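Local coordinates for protein uncharacterized oxidoreductase yvaA (Bacillus subtilis subsp. subtilis, PDB 3GDO) that catalyses the reversible NADPH-dependent reduction of scyllo-inosose to scyllo-inositol and cannot use NADH in place of NADPH, at residues B[22-27]-B[258-263]; B[42-45]-B[50-53]; B[181-186]-B[213-218]; B[185-190]-B[327-332]. All blocks are in the same frame, centred on the assembly; numbering follows the deposited sequence.

Interaction 1: residues B[22-27]-B[258-263]; sequences GPLLDV and DALRAG
Leu260 reaches across to Pro23 and Leu24 and is the main residue of this small apolar contact. It sits on the last turn of helix 256-261 and its CB is directed at the helix 15-26. One methyl does the touching. Leu260 CD2 lies 4.0 Å from Pro23 CB, on the proline ring. The same methyl is 4.0 Å from Leu24 CD2, so it meets two successive residues of the helix. Leu260 has CG anti to its carbonyl carbon (chi1 -68°), and this extends the branch away from its own helix. Pro23 directs its CB toward the other helix, and CB is the ring atom that touches. Leu24 starts out alongside, and only its branched end swings nearer; the two leucine side chains lie roughly perpendicular. The start of helix 15-26 overlaps a glycine-rich sequence consistent with a Rossmann nucleotide-binding turn; the helix is kinked near Pro23. Helix 256-261 belongs to the C-terminal alpha/beta domain and ends in a Schellman motif, with Gly263 at positive phi as the C-prime residue. Val19, one turn before Pro23, also touches Leu260, while Pro266 and Leu303 pack on Leu24. The contact therefore joins the two domains. Its chemistry is purely van der Waals. This small patch probably gains from burying apolar surface, and no directional bond links the two segments.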
loop_
_atom_site.group_PDB
_atom_site.type_symbol
_atom_site.label_atom_id
_atom_site.label_comp_id
_atom_site.label_asym_id
_atom_site.label_seq_id
_atom_site.Cartn_x
_atom_site.Cartn_y
_atom_site.Cartn_z
ATOM N N GLY B 22 18.414 -24.973 16.469
ATOM C CA GLY B 22 18.990 -25.624 17.625
ATOM C C GLY B 22 18.227 -25.458 18.908
ATOM O O GLY B 22 17.860 -26.455 19.514
ATOM N N PRO B 23 17.978 -24.200 19.335
ATOM C CA PRO B 23 17.291 -23.972 20.596
ATOM C C PRO B 23 15.869 -24.535 20.610
ATOM O O PRO B 23 15.365 -24.905 21.671
ATOM C CB PRO B 23 17.249 -22.440 20.686
ATOM C CG PRO B 23 18.404 -21.987 19.953
ATOM C CD PRO B 23 18.588 -22.956 18.824
ATOM N N LEU B 24 15.202 -24.567 19.460
ATOM C CA LEU B 24 13.832 -25.086 19.411
ATOM C C LEU B 24 13.847 -26.623 19.514
ATOM O O LEU B 24 13.068 -27.222 20.271
ATOM C CB LEU B 24 13.143 -24.643 18.124
ATOM C CG LEU B 24 12.992 -23.129 17.923
ATOM C CD1 LEU B 24 12.248 -22.814 16.647
ATOM C CD2 LEU B 24 12.298 -22.484 19.126
ATOM N N LEU B 25 14.740 -27.241 18.742
ATOM C CA LEU B 25 14.887 -28.700 18.731
ATOM C C LEU B 25 15.270 -29.169 20.124
ATOM O O LEU B 25 14.705 -30.127 20.634
ATOM C CB LEU B 25 15.893 -29.155 17.674
ATOM C CG LEU B 25 15.483 -28.992 16.196
ATOM C CD1 LEU B 25 16.663 -29.184 15.246
ATOM C CD2 LEU B 25 14.396 -29.978 15.845
ATOM N N ASP B 26 16.152 -28.414 20.766
ATOM C CA ASP B 26 16.580 -28.641 22.151
ATOM C C ASP B 26 15.468 -28.763 23.203
ATOM O O ASP B 26 15.645 -29.492 24.174
ATOM C CB ASP B 26 17.581 -27.548 22.558
ATOM C CG ASP B 26 18.174 -27.768 23.938
ATOM O OD1 ASP B 26 18.947 -28.732 24.089
ATOM O OD2 ASP B 26 17.885 -26.973 24.864
ATOM N N VAL B 27 14.349 -28.047 23.067
ATOM C CA VAL B 27 13.307 -28.166 24.112
ATOM C C VAL B 27 12.247 -29.242 23.832
ATOM O O VAL B 27 11.350 -29.448 24.636
ATOM C CB VAL B 27 12.631 -26.816 24.504
ATOM C CG1 VAL B 27 13.673 -25.801 24.958
ATOM C CG2 VAL B 27 11.791 -26.262 23.340
ATOM N N ASP B 258 13.801 -12.455 18.016
ATOM C CA ASP B 258 14.582 -11.632 18.950
ATOM C C ASP B 258 14.800 -12.344 20.266
ATOM O O ASP B 258 15.885 -12.254 20.830
ATOM C CB ASP B 258 13.934 -10.260 19.230
ATOM C CG ASP B 258 14.122 -9.282 18.089
ATOM O OD1 ASP B 258 14.872 -9.577 17.133
ATOM O OD2 ASP B 258 13.505 -8.205 18.140
ATOM N N ALA B 259 13.774 -13.012 20.776
ATOM C CA ALA B 259 13.968 -13.833 21.981
ATOM C C ALA B 259 15.080 -14.880 21.763
ATOM O O ALA B 259 15.945 -15.056 22.629
ATOM C CB ALA B 259 12.666 -14.512 22.394
ATOM N N LEU B 260 15.070 -15.540 20.600
ATOM C CA LEU B 260 16.098 -16.537 20.247
ATOM C C LEU B 260 17.481 -15.920 20.120
ATOM O O LEU B 260 18.456 -16.519 20.542
ATOM C CB LEU B 260 15.736 -17.284 18.943
ATOM C CG LEU B 260 14.519 -18.224 18.980
ATOM C CD1 LEU B 260 14.109 -18.627 17.563
ATOM C CD2 LEU B 260 14.780 -19.463 19.877
ATOM N N ARG B 261 17.582 -14.723 19.529
ATOM C CA ARG B 261 18.883 -14.021 19.458
ATOM C C ARG B 261 19.404 -13.659 20.859
ATOM O O ARG B 261 20.602 -13.672 21.092
ATOM C CB ARG B 261 18.811 -12.776 18.589
ATOM C CG ARG B 261 18.618 -13.019 17.081
ATOM C CD ARG B 261 18.141 -11.702 16.450
ATOM N NE ARG B 261 18.028 -11.751 14.993
ATOM C CZ ARG B 261 19.064 -11.811 14.162
ATOM N NH1 ARG B 261 20.301 -11.846 14.638
ATOM N NH2 ARG B 261 18.870 -11.830 12.857
ATOM N N ALA B 262 18.508 -13.368 21.787
ATOM C CA ALA B 262 18.905 -13.046 23.157
ATOM C C ALA B 262 19.215 -14.274 24.025
ATOM O O ALA B 262 19.282 -14.154 25.257
ATOM C CB ALA B 262 17.818 -12.200 23.810
ATOM N N GLY B 263 19.359 -15.455 23.412
ATOM C CA GLY B 263 19.579 -16.715 24.154
ATOM C C GLY B 263 18.429 -17.267 24.990
ATOM O O GLY B 263 18.651 -18.121 25.848
#

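Interaction 2: residues B[42-45]-B[50-53]; sequences EEVK and DAEV
Val44 faces Val53 and Ala51 from the helix 41-47, and its branched side chain packs against both. Val44 and Val53 point their CB atoms at each other's segments, and the two side chains cross obliquely. The closest touch is made by one methyl of Val53. Its CG2 lies 3.8 Å from Val44 CB and also 3.8 Å from Val44 CG1. It thus rests against the branch point of Val44 and one arm of the fork. The other arm is more distant, with Val44 CG2 at 4.2 Å from Val53 CG2. In Val53 the methyl CG1 is anti to the backbone N (chi1 -176°), which leaves CG2 as the branch turned to the helix. Val44 has the same setting (chi1 174°). This carries its CG1 toward Ala51 as well, and Val44 CG1 comes 4.0 Å from Ala51 CB. One methyl of Val44 is therefore shared between two residues that lie two apart along the chain. Glu52, between them, directs its CB away from the helix. Its backbone is hydrogen-bonded to Ser34 and Ile36 of strand 31-37, so the strand is held in the sheet on that side. Ile36, Thr38 and Tyr13 also touch Val44. On the helix, Glu43 forms a salt bridge with Arg40 through OE1. A buried helix valine packed on Val53 of the next strand and on Ala51 just before it belongs to the beta-alpha-beta unit 31-37, 41-47 and 52-54, which ends at an outermost strand of the parallel Rossmann sheet.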
loop_
_atom_site.group_PDB
_atom_site.type_symbol
_atom_site.label_atom_id
_atom_site.label_comp_id
_atom_site.label_asym_id
_atom_site.label_seq_id
_atom_site.Cartn_x
_atom_site.Cartn_y
_atom_site.Cartn_z
ATOM N N GLU B 42 33.998 -25.845 19.498
ATOM C CA GLU B 42 33.794 -25.367 20.864
ATOM C C GLU B 42 32.386 -24.875 21.134
ATOM O O GLU B 42 31.880 -25.037 22.259
ATOM C CB GLU B 42 34.769 -24.217 21.230
ATOM C CG GLU B 42 36.116 -24.612 21.729
ATOM C CD GLU B 42 36.093 -25.404 23.031
ATOM O OE1 GLU B 42 35.543 -24.926 24.067
ATOM O OE2 GLU B 42 36.651 -26.516 23.017
ATOM N N GLU B 43 31.769 -24.217 20.148
ATOM C CA GLU B 43 30.409 -23.671 20.361
ATOM C C GLU B 43 29.461 -24.825 20.604
ATOM O O GLU B 43 28.671 -24.782 21.533
ATOM C CB GLU B 43 29.869 -22.842 19.189
ATOM C CG GLU B 43 30.620 -21.572 18.883
ATOM C CD GLU B 43 29.960 -20.783 17.775
ATOM O OE1 GLU B 43 30.695 -20.127 17.017
ATOM O OE2 GLU B 43 28.711 -20.826 17.646
ATOM N N VAL B 44 29.575 -25.860 19.778
ATOM C CA VAL B 44 28.707 -27.028 19.906
ATOM C C VAL B 44 28.933 -27.763 21.228
ATOM O O VAL B 44 27.981 -28.241 21.843
ATOM C CB VAL B 44 28.869 -28.005 18.732
ATOM C CG1 VAL B 44 28.043 -29.278 18.976
ATOM C CG2 VAL B 44 28.474 -27.333 17.398
ATOM N N LYS B 45 30.187 -27.858 21.661
ATOM C CA LYS B 45 30.491 -28.520 22.933
ATOM C C LYS B 45 29.793 -27.798 24.091
ATOM O O LYS B 45 29.288 -28.436 25.020
ATOM C CB LYS B 45 32.003 -28.588 23.157
ATOM C CG LYS B 45 32.390 -29.182 24.501
ATOM C CD LYS B 45 33.896 -29.259 24.675
ATOM C CE LYS B 45 34.240 -29.663 26.111
ATOM N NZ LYS B 45 35.429 -30.548 26.140
ATOM N N ASP B 50 26.307 -33.278 24.166
ATOM C CA ASP B 50 26.206 -34.661 23.694
ATOM C C ASP B 50 26.228 -34.825 22.179
ATOM O O ASP B 50 26.257 -35.959 21.683
ATOM C CB ASP B 50 24.930 -35.313 24.212
ATOM C CG ASP B 50 24.954 -35.531 25.704
ATOM O OD1 ASP B 50 26.055 -35.745 26.262
ATOM O OD2 ASP B 50 23.874 -35.475 26.328
ATOM N N ALA B 51 26.176 -33.724 21.441
ATOM C CA ALA B 51 26.208 -33.811 19.986
ATOM C C ALA B 51 27.614 -34.171 19.527
ATOM O O ALA B 51 28.575 -33.901 20.223
ATOM C CB ALA B 51 25.746 -32.487 19.371
ATOM N N GLU B 52 27.749 -34.787 18.368
ATOM C CA GLU B 52 29.058 -35.025 17.825
ATOM C C GLU B 52 29.280 -34.033 16.673
ATOM O O GLU B 52 28.435 -33.916 15.766
ATOM C CB GLU B 52 29.197 -36.487 17.371
ATOM C CG GLU B 52 30.330 -36.776 16.359
ATOM C CD GLU B 52 30.440 -38.254 15.993
ATOM O OE1 GLU B 52 31.192 -38.613 15.044
ATOM O OE2 GLU B 52 29.760 -39.071 16.661
ATOM N N VAL B 53 30.405 -33.313 16.709
ATOM C CA VAL B 53 30.775 -32.486 15.570
ATOM C C VAL B 53 31.397 -33.346 14.485
ATOM O O VAL B 53 32.176 -34.266 14.773
ATOM C CB VAL B 53 31.736 -31.349 15.953
ATOM C CG1 VAL B 53 32.004 -30.469 14.742
ATOM C CG2 VAL B 53 31.123 -30.519 17.031
#

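Interaction 3: residues B[181-186]-B[213-218]; sequences HIIDQT and FHLTLD
This is a buried helix-on-sheet contact in the C-terminal alpha/beta domain, where helix 174-190 packs on strand 212-219 of the mixed sheet. The short segments run nearly parallel, at 12°, with their axes 11.5 Å apart. Phe213, Leu215 and Leu217 all direct CB at the helix, and each has its own helix partner. Ile182 CD1 comes to the edge of the Phe213 ring, near its plane, and lies 4.2 Å from CE1. Next along, Ile183 CD1 touches Leu215 CD2 at 3.9 Å, one side chain running across the other. The CB of Ile183 is not aimed at the strand. Its CG1 is anti to the carbonyl carbon (chi1 -73°), and this bends the chain end toward Leu215. The third pair is Thr186 CG2 and Leu217 CD2, 4.3 Å apart. Thr186 turns its hydroxyl back to its own helix, where OG1 donates to Ile182 O at 2.7 Å. That oxygen also accepts from Thr186 N, so it is gripped twice. On the other side of the strand, the rings of His214 and of His214 of the second subunit meet, with planes about 35° apart. The chemistry is aliphatic and aromatic packing with the one polar side-chain group of the set tied down within the helix. Thr186 can thus present a methyl to the apolar sheet while its buried hydroxyl keeps a hydrogen-bond partner.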
loop_
_atom_site.group_PDB
_atom_site.type_symbol
_atom_site.label_atom_id
_atom_site.label_comp_id
_atom_site.label_asym_id
_atom_site.label_seq_id
_atom_site.Cartn_x
_atom_site.Cartn_y
_atom_site.Cartn_z
ATOM N N HIS B 181 8.473 -14.886 2.949
ATOM C CA HIS B 181 7.624 -15.092 4.131
ATOM C C HIS B 181 6.164 -14.631 3.955
ATOM O O HIS B 181 5.237 -15.298 4.426
ATOM C CB HIS B 181 8.193 -14.340 5.321
ATOM C CG HIS B 181 9.460 -14.912 5.865
ATOM N ND1 HIS B 181 9.537 -16.177 6.412
ATOM C CD2 HIS B 181 10.699 -14.373 5.986
ATOM C CE1 HIS B 181 10.769 -16.392 6.847
ATOM N NE2 HIS B 181 11.498 -15.320 6.577
ATOM N N ILE B 182 5.961 -13.462 3.353
ATOM C CA ILE B 182 4.606 -12.903 3.286
ATOM C C ILE B 182 3.848 -13.425 2.062
ATOM O O ILE B 182 2.618 -13.479 2.056
ATOM C CB ILE B 182 4.624 -11.332 3.420
ATOM C CG1 ILE B 182 5.483 -10.669 2.331
ATOM C CG2 ILE B 182 5.174 -10.935 4.805
ATOM C CD1 ILE B 182 5.269 -9.092 2.274
ATOM N N ILE B 183 4.610 -13.863 1.049
ATOM C CA ILE B 183 4.068 -14.613 -0.074
ATOM C C ILE B 183 3.520 -15.970 0.421
ATOM O O ILE B 183 2.412 -16.375 0.060
ATOM C CB ILE B 183 5.141 -14.824 -1.154
ATOM C CG1 ILE B 183 5.403 -13.514 -1.902
ATOM C CG2 ILE B 183 4.734 -15.945 -2.164
ATOM C CD1 ILE B 183 6.684 -13.577 -2.817
ATOM N N ASP B 184 4.278 -16.651 1.267
ATOM C CA ASP B 184 3.868 -17.971 1.763
ATOM C C ASP B 184 2.558 -17.837 2.528
ATOM O O ASP B 184 1.621 -18.676 2.387
ATOM C CB ASP B 184 4.955 -18.596 2.673
ATOM C CG ASP B 184 4.508 -19.942 3.301
ATOM O OD1 ASP B 184 4.438 -20.946 2.561
ATOM O OD2 ASP B 184 4.223 -20.003 4.542
ATOM N N GLN B 185 2.483 -16.781 3.338
ATOM C CA GLN B 185 1.295 -16.535 4.150
ATOM C C GLN B 185 0.090 -16.340 3.240
ATOM O O GLN B 185 -0.991 -16.911 3.474
ATOM C CB GLN B 185 1.501 -15.302 5.010
ATOM C CG GLN B 185 2.436 -15.558 6.191
ATOM C CD GLN B 185 2.601 -14.355 7.120
ATOM O OE1 GLN B 185 2.331 -13.220 6.747
ATOM N NE2 GLN B 185 3.035 -14.612 8.338
ATOM N N THR B 186 0.299 -15.551 2.185
ATOM C CA THR B 186 -0.764 -15.235 1.227
ATOM C C THR B 186 -1.233 -16.484 0.494
ATOM O O THR B 186 -2.457 -16.679 0.312
ATOM C CB THR B 186 -0.341 -14.164 0.184
ATOM O OG1 THR B 186 0.265 -13.047 0.866
ATOM C CG2 THR B 186 -1.532 -13.694 -0.595
ATOM N N PHE B 213 10.537 -4.213 -3.237
ATOM C CA PHE B 213 9.580 -4.949 -4.055
ATOM C C PHE B 213 8.172 -4.494 -3.735
ATOM O O PHE B 213 7.817 -4.180 -2.564
ATOM C CB PHE B 213 9.722 -6.489 -3.857
ATOM C CG PHE B 213 9.417 -6.944 -2.457
ATOM C CD1 PHE B 213 8.092 -7.175 -2.050
ATOM C CD2 PHE B 213 10.429 -7.113 -1.534
ATOM C CE1 PHE B 213 7.809 -7.554 -0.747
ATOM C CE2 PHE B 213 10.152 -7.466 -0.233
ATOM C CZ PHE B 213 8.835 -7.719 0.157
ATOM N N HIS B 214 7.369 -4.498 -4.777
ATOM C CA HIS B 214 5.952 -4.250 -4.666
ATOM C C HIS B 214 5.223 -5.268 -5.573
ATOM O O HIS B 214 5.348 -5.216 -6.797
ATOM C CB HIS B 214 5.643 -2.821 -5.148
ATOM C CG HIS B 214 4.269 -2.393 -4.791
ATOM N ND1 HIS B 214 3.150 -2.814 -5.497
ATOM C CD2 HIS B 214 3.811 -1.677 -3.731
ATOM C CE1 HIS B 214 2.068 -2.322 -4.910
ATOM N NE2 HIS B 214 2.439 -1.642 -3.832
ATOM N N LEU B 215 4.496 -6.201 -4.995
ATOM C CA LEU B 215 3.826 -7.221 -5.805
ATOM C C LEU B 215 2.319 -7.129 -5.665
ATOM O O LEU B 215 1.809 -6.929 -4.562
ATOM C CB LEU B 215 4.247 -8.632 -5.335
ATOM C CG LEU B 215 5.489 -9.334 -5.875
ATOM C CD1 LEU B 215 6.766 -8.522 -5.596
ATOM C CD2 LEU B 215 5.573 -10.699 -5.191
ATOM N N THR B 216 1.616 -7.290 -6.776
ATOM C CA THR B 216 0.173 -7.470 -6.742
ATOM C C THR B 216 -0.156 -8.901 -7.196
ATOM O O THR B 216 0.189 -9.295 -8.344
ATOM C CB THR B 216 -0.561 -6.456 -7.672
ATOM O OG1 THR B 216 -0.260 -5.108 -7.260
ATOM C CG2 THR B 216 -2.082 -6.694 -7.657
ATOM N N LEU B 217 -0.790 -9.656 -6.315
ATOM C CA LEU B 217 -1.342 -10.988 -6.665
ATOM C C LEU B 217 -2.835 -10.917 -6.953
ATOM O O LEU B 217 -3.650 -10.549 -6.079
ATOM C CB LEU B 217 -1.042 -12.045 -5.595
ATOM C CG LEU B 217 0.376 -12.634 -5.517
ATOM C CD1 LEU B 217 1.472 -11.597 -5.348
ATOM C CD2 LEU B 217 0.482 -13.662 -4.362
ATOM N N ASP B 218 -3.163 -11.243 -8.207
ATOM C CA ASP B 218 -4.484 -11.015 -8.746
ATOM C C ASP B 218 -5.345 -12.243 -8.456
ATOM O O ASP B 218 -5.109 -13.319 -9.016
ATOM C CB ASP B 218 -4.380 -10.721 -10.267
ATOM C CG ASP B 218 -5.759 -10.511 -10.953
ATOM O OD1 ASP B 218 -6.813 -10.413 -10.276
ATOM O OD2 ASP B 218 -5.767 -10.449 -12.205
#

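Interaction 4: residues B[185-190]-B[327-332]; sequences QTLHLF and INVIRI
Two helices of the C-terminal alpha/beta domain meet here, 174-190 and 323-342, and Leu187 makes all the contacts between segments 185-190 and 327-332. Its CB is directed at the second helix and CG is anti to its carbonyl carbon (chi1 -65°), which carries both methyls across. Leu187 CD1 settles on the backbone between two residues, 3.8 Å from Asn328 C and 3.8 Å from Val329 N. The same methyl also meets side chains, at 3.9 Å from Asn328 CB and 4.1 Å from Val329 CG2. The other branch goes to the next turn, where Leu187 CD2 is 4.1 Å from Ile332 CG1. The Leu187 and Ile332 side chains lie alongside, running antiparallel. The short segments run at 113° to each other, with axes 10.4 Å apart. Helix 323-342 also lies against the mixed sheet, for Ile332 touches Leu215 and Leu217 of strand 212-219. Asn328 OD1 is bonded within its own helix. Arg331 NE donates to Asn328 OD1 at 3.0 Å, approaching nearly in line with the C=O, but the N-H is bent, at 141°. Arg331 NH2 adds a weak bond to the same atom. Ile327 CG2 sits over one face of the Arg331 guanidinium, toward its rim. Arg331 also forms salt bridges with Glu324 and, through NH1, with Glu106 on helix 102-115 of the Rossmann domain.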
loop_
_atom_site.group_PDB
_atom_site.type_symbol
_atom_site.label_atom_id
_atom_site.label_comp_id
_atom_site.label_asym_id
_atom_site.label_seq_id
_atom_site.Cartn_x
_atom_site.Cartn_y
_atom_site.Cartn_z
ATOM N N GLN B 185 2.483 -16.781 3.338
ATOM C CA GLN B 185 1.295 -16.535 4.150
ATOM C C GLN B 185 0.090 -16.340 3.240
ATOM O O GLN B 185 -0.991 -16.911 3.474
ATOM C CB GLN B 185 1.501 -15.302 5.010
ATOM C CG GLN B 185 2.436 -15.558 6.191
ATOM C CD GLN B 185 2.601 -14.355 7.120
ATOM O OE1 GLN B 185 2.331 -13.220 6.747
ATOM N NE2 GLN B 185 3.035 -14.612 8.338
ATOM N N THR B 186 0.299 -15.551 2.185
ATOM C CA THR B 186 -0.764 -15.235 1.227
ATOM C C THR B 186 -1.233 -16.484 0.494
ATOM O O THR B 186 -2.457 -16.679 0.312
ATOM C CB THR B 186 -0.341 -14.164 0.184
ATOM O OG1 THR B 186 0.265 -13.047 0.866
ATOM C CG2 THR B 186 -1.532 -13.694 -0.595
ATOM N N LEU B 187 -0.274 -17.303 0.037
ATOM C CA LEU B 187 -0.603 -18.570 -0.649
ATOM C C LEU B 187 -1.338 -19.481 0.333
ATOM O O LEU B 187 -2.311 -20.124 -0.029
ATOM C CB LEU B 187 0.644 -19.240 -1.161
ATOM C CG LEU B 187 1.390 -18.451 -2.256
ATOM C CD1 LEU B 187 2.527 -19.283 -2.759
ATOM C CD2 LEU B 187 0.505 -17.987 -3.366
ATOM N N HIS B 188 -0.906 -19.463 1.585
ATOM C CA HIS B 188 -1.501 -20.306 2.614
ATOM C C HIS B 188 -2.956 -19.948 2.776
ATOM O O HIS B 188 -3.815 -20.830 2.894
ATOM C CB HIS B 188 -0.765 -20.171 3.956
ATOM C CG HIS B 188 -1.221 -21.144 5.003
ATOM N ND1 HIS B 188 -1.150 -22.516 4.834
ATOM C CD2 HIS B 188 -1.758 -20.944 6.230
ATOM C CE1 HIS B 188 -1.595 -23.115 5.927
ATOM N NE2 HIS B 188 -1.975 -22.186 6.785
ATOM N N LEU B 189 -3.243 -18.651 2.791
ATOM C CA LEU B 189 -4.617 -18.201 3.009
ATOM C C LEU B 189 -5.528 -18.380 1.801
ATOM O O LEU B 189 -6.664 -18.721 1.979
ATOM C CB LEU B 189 -4.677 -16.743 3.476
ATOM C CG LEU B 189 -4.181 -16.285 4.844
ATOM C CD1 LEU B 189 -4.412 -14.789 4.922
ATOM C CD2 LEU B 189 -4.901 -16.994 5.997
ATOM N N PHE B 190 -5.052 -18.137 0.578
ATOM C CA PHE B 190 -5.981 -17.996 -0.537
ATOM C C PHE B 190 -5.634 -18.839 -1.764
ATOM O O PHE B 190 -6.303 -18.704 -2.795
ATOM C CB PHE B 190 -6.060 -16.516 -1.018
ATOM C CG PHE B 190 -6.200 -15.504 0.077
ATOM C CD1 PHE B 190 -7.377 -15.419 0.839
ATOM C CD2 PHE B 190 -5.159 -14.590 0.328
ATOM C CE1 PHE B 190 -7.503 -14.423 1.864
ATOM C CE2 PHE B 190 -5.286 -13.599 1.353
ATOM C CZ PHE B 190 -6.450 -13.512 2.097
ATOM N N ILE B 327 7.690 -24.720 -3.411
ATOM C CA ILE B 327 7.923 -24.413 -4.823
ATOM C C ILE B 327 6.965 -23.282 -5.271
ATOM O O ILE B 327 7.329 -22.447 -6.106
ATOM C CB ILE B 327 7.693 -25.676 -5.722
ATOM C CG1 ILE B 327 8.838 -26.695 -5.559
ATOM C CG2 ILE B 327 7.538 -25.304 -7.170
ATOM C CD1 ILE B 327 8.452 -28.130 -6.088
ATOM N N ASN B 328 5.742 -23.269 -4.746
ATOM C CA ASN B 328 4.796 -22.247 -5.204
ATOM C C ASN B 328 5.251 -20.808 -4.900
ATOM O O ASN B 328 5.004 -19.888 -5.693
ATOM C CB ASN B 328 3.370 -22.502 -4.698
ATOM C CG ASN B 328 2.645 -23.535 -5.540
ATOM O OD1 ASN B 328 2.985 -23.745 -6.692
ATOM N ND2 ASN B 328 1.680 -24.217 -4.941
ATOM N N VAL B 329 5.937 -20.657 -3.775
ATOM C CA VAL B 329 6.549 -19.367 -3.349
ATOM C C VAL B 329 7.565 -18.915 -4.364
ATOM O O VAL B 329 7.569 -17.745 -4.793
ATOM C CB VAL B 329 7.230 -19.500 -1.987
ATOM C CG1 VAL B 329 7.919 -18.169 -1.564
ATOM C CG2 VAL B 329 6.208 -19.896 -0.982
ATOM N N ILE B 330 8.415 -19.852 -4.762
ATOM C CA ILE B 330 9.429 -19.572 -5.773
ATOM C C ILE B 330 8.801 -19.227 -7.094
ATOM O O ILE B 330 9.264 -18.349 -7.778
ATOM C CB ILE B 330 10.432 -20.754 -5.939
ATOM C CG1 ILE B 330 11.078 -21.110 -4.585
ATOM C CG2 ILE B 330 11.498 -20.408 -6.952
ATOM C CD1 ILE B 330 11.561 -19.860 -3.733
ATOM N N ARG B 331 7.713 -19.905 -7.437
ATOM C CA ARG B 331 6.956 -19.598 -8.644
ATOM C C ARG B 331 6.455 -18.144 -8.641
ATOM O O ARG B 331 6.496 -17.456 -9.669
ATOM C CB ARG B 331 5.750 -20.543 -8.769
ATOM C CG ARG B 331 6.118 -21.942 -9.278
ATOM C CD ARG B 331 4.985 -22.547 -10.104
ATOM N NE ARG B 331 4.408 -23.667 -9.380
ATOM C CZ ARG B 331 4.855 -24.920 -9.475
ATOM N NH1 ARG B 331 5.886 -25.200 -10.280
ATOM N NH2 ARG B 331 4.280 -25.892 -8.754
ATOM N N ILE B 332 5.977 -17.680 -7.480
ATOM C CA ILE B 332 5.478 -16.301 -7.411
ATOM C C ILE B 332 6.648 -15.355 -7.515
ATOM O O ILE B 332 6.538 -14.333 -8.188
ATOM C CB ILE B 332 4.725 -16.003 -6.089
ATOM C CG1 ILE B 332 3.463 -16.845 -6.012
ATOM C CG2 ILE B 332 4.383 -14.447 -5.962
ATOM C CD1 ILE B 332 2.504 -16.598 -7.157
#

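Interaction 2 lies within the Rossmann domain, at the 52-54 end of its parallel sheet. Interaction 1 joins that domain to the C-terminal one, through helices 15-26 and 256-261; its centre is 16 Å from that of interaction 2. Interactions 3 and 4 belong to the C-terminal domain, with centres 8 Å apart. They share Gln185 and Thr186 on helix 174-190, and they touch where Ile183 packs on Val329 and Ile332. Along the chain, interactions 2 and 3 both fall between the segments of interaction 1, whereas interaction 4 alternates with it. Interactions 2 and 3 lie in different domains, their centres 39 Å apart, and interaction 1 is the contact of the set that joins the two.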